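Long-range contacts in protein STI-1 (Caenorhabditis elegans, PDB 4GCN), which acts as an Hsp70/Hsp90-organising co-chaperone that binds Hsp90 and inhibits its ATPase activity, here represented by its N-terminal TPR domain: residues K22-D32 and N47-E55; F58-V69 and A85-Q96. One frame throughout, in Å; residues are numbered along the deposited sequence.

Contact 1: residues K22-D32 and N47-E55; sequences KDFEKAHVHYD and NKAAVYFEE
The ammonium nitrogen K48 NZ is gripped by two residues of the facing helix: D32 OD1, at 2.7 Å in a salt bridge, and H28 ND1, at 2.9 Å. It meets the carboxylate on its syn side but stands 34° out of the imidazole plane. Bends in the lysine chain at chi3 and chi4 bring the nitrogen there, and a water bound to D32 OD2 also reaches K48 NZ, weakly. The other ring nitrogen, H28 NE2, donates to E55 OE2 (2.7 Å), which lies in the imidazole plane, while H28 CE1 sits 3.2 Å above a face of the Y52 ring. Were H28 replaced by an alanine, E55 OE2 would probably lose this donor and the K48 ammonium one of its acceptors. Alongside the imidazole, V51 fits as a knob among F24, A27, H28 and Y31, its CG2 at the edge of the Y31 ring; N47 CB covers a face of that ring, whose hydroxyl bonds to N16. K22 NZ reaches the syn lone pair of E54 OE2. The antiparallel pairing, with the short-segment axes approaching to 10.1 Å, joins helices of the predicted first and second TPR repeats, as in a tetratricopeptide superhelix.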
loop_
_atom_site.group_PDB
_atom_site.type_symbol
_atom_site.label_atom_id
_atom_site.label_comp_id
_atom_site.label_asym_id
_atom_site.label_seq_id
_atom_site.Cartn_x
_atom_site.Cartn_y
_atom_site.Cartn_z
ATOM N N LYS A 22 -17.156 2.714 2.981
ATOM C CA LYS A 22 -16.710 3.968 2.419
ATOM C C LYS A 22 -16.708 5.067 3.454
ATOM O O LYS A 22 -16.870 6.248 3.115
ATOM C CB LYS A 22 -17.584 4.388 1.237
ATOM C CG LYS A 22 -17.090 4.013 -0.119
ATOM C CD LYS A 22 -17.144 2.571 -0.450
ATOM C CE LYS A 22 -17.295 2.378 -1.974
ATOM N NZ LYS A 22 -16.243 1.370 -2.384
ATOM N N ASP A 23 -16.456 4.697 4.704
ATOM C CA ASP A 23 -16.238 5.662 5.721
ATOM C C ASP A 23 -14.745 5.827 5.846
ATOM O O ASP A 23 -14.103 5.221 6.710
ATOM C CB ASP A 23 -16.797 5.209 7.043
ATOM C CG ASP A 23 -16.740 6.299 8.084
ATOM O OD1 ASP A 23 -15.899 7.226 7.963
ATOM O OD2 ASP A 23 -17.511 6.182 9.034
ATOM N N PHE A 24 -14.184 6.638 4.975
ATOM C CA PHE A 24 -12.726 6.722 4.918
ATOM C C PHE A 24 -12.046 7.366 6.121
ATOM O O PHE A 24 -10.925 6.962 6.489
ATOM C CB PHE A 24 -12.236 7.377 3.620
ATOM C CG PHE A 24 -12.821 6.756 2.359
ATOM C CD1 PHE A 24 -12.733 5.431 2.132
ATOM C CD2 PHE A 24 -13.459 7.542 1.412
ATOM C CE1 PHE A 24 -13.265 4.858 0.970
ATOM C CE2 PHE A 24 -14.002 6.984 0.273
ATOM C CZ PHE A 24 -13.895 5.628 0.064
ATOM N N GLU A 25 -12.686 8.356 6.723
ATOM C CA GLU A 25 -12.151 9.007 7.932
ATOM C C GLU A 25 -11.941 8.023 9.090
ATOM O O GLU A 25 -10.874 7.967 9.710
ATOM C CB GLU A 25 -13.093 10.140 8.397
ATOM C CG GLU A 25 -13.076 11.386 7.533
ATOM C CD GLU A 25 -13.672 11.197 6.139
ATOM O OE1 GLU A 25 -14.626 10.377 5.978
ATOM O OE2 GLU A 25 -13.163 11.876 5.205
ATOM N N LYS A 26 -12.968 7.239 9.371
ATOM C CA LYS A 26 -12.965 6.230 10.434
ATOM C C LYS A 26 -11.951 5.124 10.099
ATOM O O LYS A 26 -11.263 4.603 11.008
ATOM C CB LYS A 26 -14.419 5.677 10.590
ATOM C CG LYS A 26 -14.737 4.479 11.496
ATOM C CD LYS A 26 -16.217 3.978 11.318
ATOM C CE LYS A 26 -16.576 2.573 11.886
ATOM N NZ LYS A 26 -17.306 1.487 11.060
ATOM N N ALA A 27 -11.811 4.807 8.812
ATOM C CA ALA A 27 -10.852 3.756 8.376
ATOM C C ALA A 27 -9.470 4.190 8.758
ATOM O O ALA A 27 -8.731 3.411 9.330
ATOM C CB ALA A 27 -10.924 3.507 6.894
ATOM N N HIS A 28 -9.133 5.451 8.439
ATOM C CA HIS A 28 -7.830 6.011 8.815
ATOM C C HIS A 28 -7.583 6.006 10.331
ATOM O O HIS A 28 -6.457 5.712 10.770
ATOM C CB HIS A 28 -7.675 7.432 8.282
ATOM C CG HIS A 28 -7.329 7.509 6.813
ATOM N ND1 HIS A 28 -6.174 7.001 6.299
ATOM C CD2 HIS A 28 -7.997 8.115 5.761
ATOM C CE1 HIS A 28 -6.133 7.236 4.990
ATOM N NE2 HIS A 28 -7.252 7.916 4.651
ATOM N N VAL A 29 -8.599 6.392 11.108
ATOM C CA VAL A 29 -8.528 6.419 12.608
ATOM C C VAL A 29 -8.020 5.070 13.154
ATOM O O VAL A 29 -7.049 4.994 13.936
ATOM C CB VAL A 29 -9.896 6.769 13.240
ATOM C CG1 VAL A 29 -9.970 6.340 14.716
ATOM C CG2 VAL A 29 -10.179 8.274 13.123
ATOM N N HIS A 30 -8.674 4.021 12.703
ATOM C CA HIS A 30 -8.353 2.689 13.107
ATOM C C HIS A 30 -7.028 2.180 12.593
ATOM O O HIS A 30 -6.238 1.532 13.346
ATOM C CB HIS A 30 -9.496 1.780 12.705
ATOM C CG HIS A 30 -10.760 1.959 13.581
ATOM N ND1 HIS A 30 -10.756 1.759 14.951
ATOM C CD2 HIS A 30 -12.056 2.290 13.246
ATOM C CE1 HIS A 30 -12.007 1.990 15.443
ATOM N NE2 HIS A 30 -12.801 2.326 14.415
ATOM N N TYR A 31 -6.721 2.438 11.312
ATOM C CA TYR A 31 -5.437 1.967 10.757
ATOM C C TYR A 31 -4.318 2.696 11.452
ATOM O O TYR A 31 -3.279 2.139 11.699
ATOM C CB TYR A 31 -5.375 2.153 9.235
ATOM C CG TYR A 31 -6.305 1.278 8.382
ATOM C CD1 TYR A 31 -6.556 -0.040 8.692
ATOM C CD2 TYR A 31 -6.928 1.812 7.243
ATOM C CE1 TYR A 31 -7.397 -0.846 7.884
ATOM C CE2 TYR A 31 -7.772 1.065 6.480
ATOM C CZ TYR A 31 -8.006 -0.273 6.785
ATOM O OH TYR A 31 -8.817 -1.020 5.994
ATOM N N ASP A 32 -4.556 3.951 11.810
ATOM C CA ASP A 32 -3.541 4.748 12.543
ATOM C C ASP A 32 -3.306 4.156 13.920
ATOM O O ASP A 32 -2.172 4.093 14.385
ATOM C CB ASP A 32 -3.994 6.215 12.702
ATOM C CG ASP A 32 -3.840 7.036 11.378
ATOM O OD1 ASP A 32 -3.180 6.545 10.432
ATOM O OD2 ASP A 32 -4.396 8.137 11.304
ATOM N N ASN A 47 -2.953 -0.887 3.719
ATOM C CA ASN A 47 -4.400 -0.605 3.826
ATOM C C ASN A 47 -4.625 0.902 3.862
ATOM O O ASN A 47 -5.513 1.396 3.233
ATOM C CB ASN A 47 -4.994 -1.264 5.071
ATOM C CG ASN A 47 -5.167 -2.769 4.940
ATOM O OD1 ASN A 47 -5.810 -3.361 5.775
ATOM N ND2 ASN A 47 -4.623 -3.375 3.924
ATOM N N LYS A 48 -3.757 1.674 4.510
ATOM C CA LYS A 48 -3.890 3.117 4.493
ATOM C C LYS A 48 -3.706 3.713 3.079
ATOM O O LYS A 48 -4.447 4.598 2.682
ATOM C CB LYS A 48 -2.860 3.784 5.368
ATOM C CG LYS A 48 -3.311 3.897 6.798
ATOM C CD LYS A 48 -2.565 4.944 7.556
ATOM C CE LYS A 48 -2.770 6.390 7.144
ATOM N NZ LYS A 48 -3.772 7.222 7.880
ATOM N N ALA A 49 -2.773 3.154 2.323
ATOM C CA ALA A 49 -2.558 3.519 0.914
ATOM C C ALA A 49 -3.788 3.311 0.066
ATOM O O ALA A 49 -4.144 4.151 -0.741
ATOM C CB ALA A 49 -1.313 2.786 0.358
ATOM N N ALA A 50 -4.454 2.183 0.275
ATOM C CA ALA A 50 -5.659 1.854 -0.426
ATOM C C ALA A 50 -6.772 2.850 -0.127
ATOM O O ALA A 50 -7.511 3.262 -1.028
ATOM C CB ALA A 50 -6.085 0.456 -0.063
ATOM N N VAL A 51 -6.912 3.250 1.121
ATOM C CA VAL A 51 -7.884 4.280 1.475
ATOM C C VAL A 51 -7.551 5.581 0.760
ATOM O O VAL A 51 -8.431 6.176 0.144
ATOM C CB VAL A 51 -7.965 4.534 2.980
ATOM C CG1 VAL A 51 -9.028 5.592 3.266
ATOM C CG2 VAL A 51 -8.270 3.225 3.704
ATOM N N TYR A 52 -6.289 6.029 0.849
ATOM C CA TYR A 52 -5.894 7.269 0.194
ATOM C C TYR A 52 -6.171 7.256 -1.300
ATOM O O TYR A 52 -6.625 8.229 -1.825
ATOM C CB TYR A 52 -4.426 7.632 0.431
ATOM C CG TYR A 52 -4.094 8.161 1.810
ATOM C CD1 TYR A 52 -4.840 9.208 2.390
ATOM C CD2 TYR A 52 -3.043 7.622 2.546
ATOM C CE1 TYR A 52 -4.490 9.746 3.620
ATOM C CE2 TYR A 52 -2.717 8.112 3.781
ATOM C CZ TYR A 52 -3.453 9.139 4.322
ATOM O OH TYR A 52 -3.132 9.563 5.565
ATOM N N PHE A 53 -5.947 6.133 -1.947
ATOM C CA PHE A 53 -6.170 6.012 -3.361
ATOM C C PHE A 53 -7.655 6.207 -3.686
ATOM O O PHE A 53 -7.970 6.952 -4.616
ATOM C CB PHE A 53 -5.705 4.617 -3.844
ATOM C CG PHE A 53 -5.711 4.452 -5.324
ATOM C CD1 PHE A 53 -4.565 4.678 -6.039
ATOM C CD2 PHE A 53 -6.860 4.061 -5.981
ATOM C CE1 PHE A 53 -4.561 4.529 -7.404
ATOM C CE2 PHE A 53 -6.879 3.909 -7.340
ATOM C CZ PHE A 53 -5.722 4.151 -8.053
ATOM N N GLU A 54 -8.541 5.594 -2.900
ATOM C CA GLU A 54 -10.007 5.761 -3.138
ATOM C C GLU A 54 -10.466 7.170 -2.854
ATOM O O GLU A 54 -11.405 7.606 -3.505
ATOM C CB GLU A 54 -10.919 4.733 -2.422
ATOM C CG GLU A 54 -12.334 4.686 -3.014
ATOM C CD GLU A 54 -13.160 3.447 -2.682
ATOM O OE1 GLU A 54 -12.573 2.446 -2.240
ATOM O OE2 GLU A 54 -14.425 3.449 -2.884
ATOM N N GLU A 55 -9.782 7.884 -1.950
ATOM C CA GLU A 55 -10.035 9.290 -1.652
ATOM C C GLU A 55 -9.484 10.258 -2.688
ATOM O O GLU A 55 -9.680 11.489 -2.572
ATOM C CB GLU A 55 -9.353 9.644 -0.309
ATOM C CG GLU A 55 -10.043 9.113 0.930
ATOM C CD GLU A 55 -9.334 9.560 2.203
ATOM O OE1 GLU A 55 -9.893 10.392 2.932
ATOM O OE2 GLU A 55 -8.210 9.130 2.451
HETATM O O HOH W 1 -14.090 0.810 -0.214
HETATM O O HOH W 2 -4.376 9.622 9.201
#

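Contact 2: residues F58-V69 and A85-Q96; sequences FAECVQFCEKAV and AMSRAGNAFQKQ
With chi1 of -61°, F58 holds its ring carbon CG anti to its carbonyl carbon, and the ring comes to lie against K95. K95 CB stands 3.5 Å above the ring plane, over its centre, in a CH-pi contact; with chi1 of -63° K95 CG lies by F58 CE1, and the bend at chi2 turns the end of the chain away. Next to K95, Q96 runs extended along the start of helix 58-69, where its CG touches F58 CB at 3.7 Å. V62 divides its work between two branches: CG1 meets F93 CE2, while CG2 packs on A92 CB, also at 3.7 Å, and lies over a face of the F93 ring. That ring in turn meets W105 of helix 99-112. Further along, the two cysteines turn their sulfurs differently: C61 SG rests on the aliphatic R88 CG at 3.7 Å, and C65 SG lies 3.5 Å from the backbone atom A89 N. Small residues bring the backbones close, C65 CB meeting A89 CB and A68 CB meeting A85 CB, each pair at 3.7 Å. V69 CG2 finishes the row against M86 CG. The axes approach to 8.7 Å between helices of the predicted TPR 2 and TPR 3. Methyl, methylene, sulfur and ring surfaces dominate this interface, with some backbone atoms and the Q96 amide among them, so its cohesion probably comes from close apolar packing rather than directed polar bonds.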
loop_
_atom_site.group_PDB
_atom_site.type_symbol
_atom_site.label_atom_id
_atom_site.label_comp_id
_atom_site.label_asym_id
_atom_site.label_seq_id
_atom_site.Cartn_x
_atom_site.Cartn_y
_atom_site.Cartn_z
ATOM N N PHE A 58 -3.659 10.962 -4.044
ATOM C CA PHE A 58 -2.706 10.054 -4.668
ATOM C C PHE A 58 -1.274 10.263 -4.133
ATOM O O PHE A 58 -0.532 9.327 -3.955
ATOM C CB PHE A 58 -2.779 10.164 -6.168
ATOM C CG PHE A 58 -4.138 9.813 -6.721
ATOM C CD1 PHE A 58 -4.560 8.531 -6.646
ATOM C CD2 PHE A 58 -4.945 10.761 -7.300
ATOM C CE1 PHE A 58 -5.799 8.170 -7.131
ATOM C CE2 PHE A 58 -6.216 10.416 -7.784
ATOM C CZ PHE A 58 -6.618 9.106 -7.678
ATOM N N ALA A 59 -0.959 11.489 -3.766
ATOM C CA ALA A 59 0.406 11.762 -3.207
ATOM C C ALA A 59 0.550 11.102 -1.843
ATOM O O ALA A 59 1.518 10.406 -1.576
ATOM C CB ALA A 59 0.671 13.252 -3.091
ATOM N N GLU A 60 -0.526 11.153 -1.035
ATOM C CA GLU A 60 -0.498 10.441 0.266
ATOM C C GLU A 60 -0.438 8.902 0.100
ATOM O O GLU A 60 0.278 8.245 0.823
ATOM C CB GLU A 60 -1.666 10.863 1.106
ATOM C CG GLU A 60 -1.666 12.336 1.449
ATOM C CD GLU A 60 -2.381 13.231 0.435
ATOM O OE1 GLU A 60 -2.512 12.971 -0.817
ATOM O OE2 GLU A 60 -2.848 14.273 0.930
ATOM N N CYS A 61 -1.163 8.366 -0.881
ATOM C CA CYS A 61 -1.100 6.949 -1.232
ATOM C C CYS A 61 0.349 6.534 -1.488
ATOM O O CYS A 61 0.838 5.580 -0.888
ATOM C CB CYS A 61 -1.956 6.670 -2.417
ATOM S SG CYS A 61 -1.894 4.997 -3.030
ATOM N N VAL A 62 1.024 7.268 -2.363
ATOM C CA VAL A 62 2.420 7.016 -2.680
ATOM C C VAL A 62 3.266 7.016 -1.425
ATOM O O VAL A 62 4.107 6.144 -1.269
ATOM C CB VAL A 62 3.034 8.017 -3.715
ATOM C CG1 VAL A 62 4.591 7.896 -3.809
ATOM C CG2 VAL A 62 2.388 7.865 -5.063
ATOM N N GLN A 63 3.042 7.987 -0.547
ATOM C CA GLN A 63 3.818 8.123 0.694
ATOM C C GLN A 63 3.668 6.886 1.556
ATOM O O GLN A 63 4.634 6.358 2.054
ATOM C CB GLN A 63 3.432 9.414 1.466
ATOM C CG GLN A 63 3.911 10.656 0.733
ATOM C CD GLN A 63 3.115 11.929 1.019
ATOM O OE1 GLN A 63 2.635 12.110 2.133
ATOM N NE2 GLN A 63 3.021 12.841 0.016
ATOM N N PHE A 64 2.482 6.351 1.619
ATOM C CA PHE A 64 2.295 5.139 2.394
ATOM C C PHE A 64 2.804 3.870 1.719
ATOM O O PHE A 64 3.153 2.906 2.398
ATOM C CB PHE A 64 0.859 5.056 2.934
ATOM C CG PHE A 64 0.719 5.836 4.213
ATOM C CD1 PHE A 64 0.698 7.221 4.199
ATOM C CD2 PHE A 64 0.779 5.187 5.443
ATOM C CE1 PHE A 64 0.658 7.959 5.398
ATOM C CE2 PHE A 64 0.732 5.916 6.629
ATOM C CZ PHE A 64 0.688 7.296 6.613
ATOM N N CYS A 65 2.842 3.866 0.379
ATOM C CA CYS A 65 3.478 2.781 -0.349
ATOM C C CYS A 65 4.957 2.770 -0.047
ATOM O O CYS A 65 5.562 1.722 0.108
ATOM C CB CYS A 65 3.256 2.971 -1.854
ATOM S SG CYS A 65 1.548 2.719 -2.360
ATOM N N GLU A 66 5.523 3.931 0.024
ATOM C CA GLU A 66 6.951 4.066 0.306
ATOM C C GLU A 66 7.267 3.542 1.732
ATOM O O GLU A 66 8.285 2.835 1.985
ATOM C CB GLU A 66 7.360 5.539 0.189
ATOM C CG GLU A 66 7.387 6.103 -1.245
ATOM C CD GLU A 66 7.422 7.673 -1.306
ATOM O OE1 GLU A 66 7.357 8.366 -0.276
ATOM O OE2 GLU A 66 7.532 8.240 -2.399
ATOM N N LYS A 67 6.433 3.942 2.677
ATOM C CA LYS A 67 6.463 3.365 4.034
ATOM C C LYS A 67 6.327 1.803 4.028
ATOM O O LYS A 67 7.143 1.136 4.623
ATOM C CB LYS A 67 5.414 4.014 4.964
ATOM C CG LYS A 67 5.756 5.397 5.495
ATOM C CD LYS A 67 4.524 5.960 6.239
ATOM C CE LYS A 67 4.668 7.375 6.745
ATOM N NZ LYS A 67 6.055 7.696 7.185
ATOM N N ALA A 68 5.374 1.239 3.288
ATOM C CA ALA A 68 5.215 -0.193 3.223
ATOM C C ALA A 68 6.490 -0.887 2.761
ATOM O O ALA A 68 6.887 -1.896 3.302
ATOM C CB ALA A 68 4.019 -0.547 2.296
ATOM N N VAL A 69 7.097 -0.354 1.714
ATOM C CA VAL A 69 8.298 -0.917 1.158
ATOM C C VAL A 69 9.404 -0.880 2.201
ATOM O O VAL A 69 10.099 -1.903 2.404
ATOM C CB VAL A 69 8.767 -0.173 -0.126
ATOM C CG1 VAL A 69 10.164 -0.604 -0.553
ATOM C CG2 VAL A 69 7.791 -0.334 -1.247
ATOM N N ALA A 85 2.715 -2.999 -2.904
ATOM C CA ALA A 85 2.876 -1.608 -2.546
ATOM C C ALA A 85 3.425 -0.859 -3.737
ATOM O O ALA A 85 2.999 0.269 -4.014
ATOM C CB ALA A 85 3.807 -1.399 -1.329
ATOM N N MET A 86 4.398 -1.474 -4.397
ATOM C CA MET A 86 5.064 -0.873 -5.553
ATOM C C MET A 86 4.105 -0.623 -6.729
ATOM O O MET A 86 4.075 0.472 -7.283
ATOM C CB MET A 86 6.264 -1.722 -5.964
ATOM C CG MET A 86 7.393 -1.614 -4.951
ATOM S SD MET A 86 8.609 -2.875 -5.351
ATOM C CE MET A 86 9.934 -2.429 -4.183
ATOM N N SER A 87 3.253 -1.582 -7.073
ATOM C CA SER A 87 2.303 -1.402 -8.143
ATOM C C SER A 87 1.259 -0.362 -7.770
ATOM O O SER A 87 0.790 0.388 -8.633
ATOM C CB SER A 87 1.587 -2.713 -8.463
ATOM O OG SER A 87 2.466 -3.807 -8.290
ATOM N N ARG A 88 0.868 -0.359 -6.487
ATOM C CA ARG A 88 -0.125 0.632 -6.033
ATOM C C ARG A 88 0.432 2.027 -6.211
ATOM O O ARG A 88 -0.256 2.946 -6.689
ATOM C CB ARG A 88 -0.561 0.412 -4.572
ATOM C CG ARG A 88 -1.593 1.483 -4.148
ATOM C CD ARG A 88 -2.418 1.188 -2.908
ATOM N NE ARG A 88 -3.333 0.055 -3.101
ATOM C CZ ARG A 88 -3.292 -1.046 -2.361
ATOM N NH1 ARG A 88 -2.346 -1.211 -1.421
ATOM N NH2 ARG A 88 -4.191 -2.001 -2.578
ATOM N N ALA A 89 1.688 2.223 -5.799
ATOM C CA ALA A 89 2.358 3.452 -6.044
ATOM C C ALA A 89 2.396 3.839 -7.529
ATOM O O ALA A 89 2.255 5.032 -7.830
ATOM C CB ALA A 89 3.822 3.413 -5.512
ATOM N N GLY A 90 2.639 2.873 -8.420
ATOM C CA GLY A 90 2.664 3.138 -9.818
ATOM C C GLY A 90 1.331 3.650 -10.327
ATOM O O GLY A 90 1.250 4.622 -11.069
ATOM N N ASN A 91 0.263 2.964 -9.916
ATOM C CA ASN A 91 -1.052 3.422 -10.219
ATOM C C ASN A 91 -1.410 4.842 -9.703
ATOM O O ASN A 91 -2.044 5.642 -10.415
ATOM C CB ASN A 91 -2.035 2.375 -9.728
ATOM C CG ASN A 91 -2.078 1.165 -10.636
ATOM O OD1 ASN A 91 -1.619 0.092 -10.258
ATOM N ND2 ASN A 91 -2.667 1.308 -11.794
ATOM N N ALA A 92 -1.012 5.150 -8.471
ATOM C CA ALA A 92 -1.198 6.471 -7.901
ATOM C C ALA A 92 -0.466 7.548 -8.710
ATOM O O ALA A 92 -0.981 8.639 -8.854
ATOM C CB ALA A 92 -0.798 6.541 -6.400
ATOM N N PHE A 93 0.734 7.238 -9.210
ATOM C CA PHE A 93 1.457 8.095 -10.120
ATOM C C PHE A 93 0.801 8.268 -11.477
ATOM O O PHE A 93 0.657 9.397 -11.963
ATOM C CB PHE A 93 2.897 7.715 -10.250
ATOM C CG PHE A 93 3.790 8.367 -9.231
ATOM C CD1 PHE A 93 3.903 9.772 -9.169
ATOM C CD2 PHE A 93 4.511 7.607 -8.345
ATOM C CE1 PHE A 93 4.793 10.367 -8.319
ATOM C CE2 PHE A 93 5.387 8.220 -7.419
ATOM C CZ PHE A 93 5.509 9.583 -7.407
ATOM N N GLN A 94 0.267 7.215 -12.035
ATOM C CA GLN A 94 -0.554 7.383 -13.229
ATOM C C GLN A 94 -1.726 8.348 -13.027
ATOM O O GLN A 94 -2.068 9.134 -13.913
ATOM C CB GLN A 94 -1.163 6.079 -13.716
ATOM C CG GLN A 94 -0.262 5.123 -14.407
ATOM C CD GLN A 94 -1.039 3.927 -14.896
ATOM O OE1 GLN A 94 -1.320 3.066 -14.098
ATOM N NE2 GLN A 94 -1.398 3.893 -16.215
ATOM N N LYS A 95 -2.358 8.260 -11.884
ATOM C CA LYS A 95 -3.484 9.109 -11.603
ATOM C C LYS A 95 -3.083 10.581 -11.417
ATOM O O LYS A 95 -3.913 11.446 -11.485
ATOM C CB LYS A 95 -4.203 8.630 -10.379
ATOM C CG LYS A 95 -4.810 7.263 -10.497
ATOM C CD LYS A 95 -6.118 7.367 -11.266
ATOM C CE LYS A 95 -6.775 6.011 -11.392
ATOM N NZ LYS A 95 -8.237 6.185 -11.716
ATOM N N GLN A 96 -1.814 10.823 -11.137
ATOM C CA GLN A 96 -1.226 12.140 -11.099
ATOM C C GLN A 96 -0.661 12.576 -12.450
ATOM O O GLN A 96 0.041 13.583 -12.499
ATOM C CB GLN A 96 -0.098 12.153 -10.033
ATOM C CG GLN A 96 -0.630 11.956 -8.632
ATOM C CD GLN A 96 0.423 12.067 -7.543
ATOM O OE1 GLN A 96 0.777 13.183 -7.097
ATOM N NE2 GLN A 96 0.916 10.903 -7.090
#

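In the fold
Both contacts pair a helix of one predicted TPR repeat with a helix of the next, antiparallel and at nearly equal angles, so the same joint recurs along the chain. Contact 1 is partly buried, about 11 Å from the chain centre; charged and imidazole groups border a valine knob held among aromatic side chains. Contact 2, about 7 Å from that centre, is buried and built of alanines, cysteines and apolar branches, with its axes nearer together. Helices 42-54 and 58-74, consecutive in sequence, link them: the Y52 and F64 rings meet, the F53 and F58 rings pack edge-to-face, and A49 O approaches C61 SG. Each helix therefore serves both its partner and its neighbouring repeat.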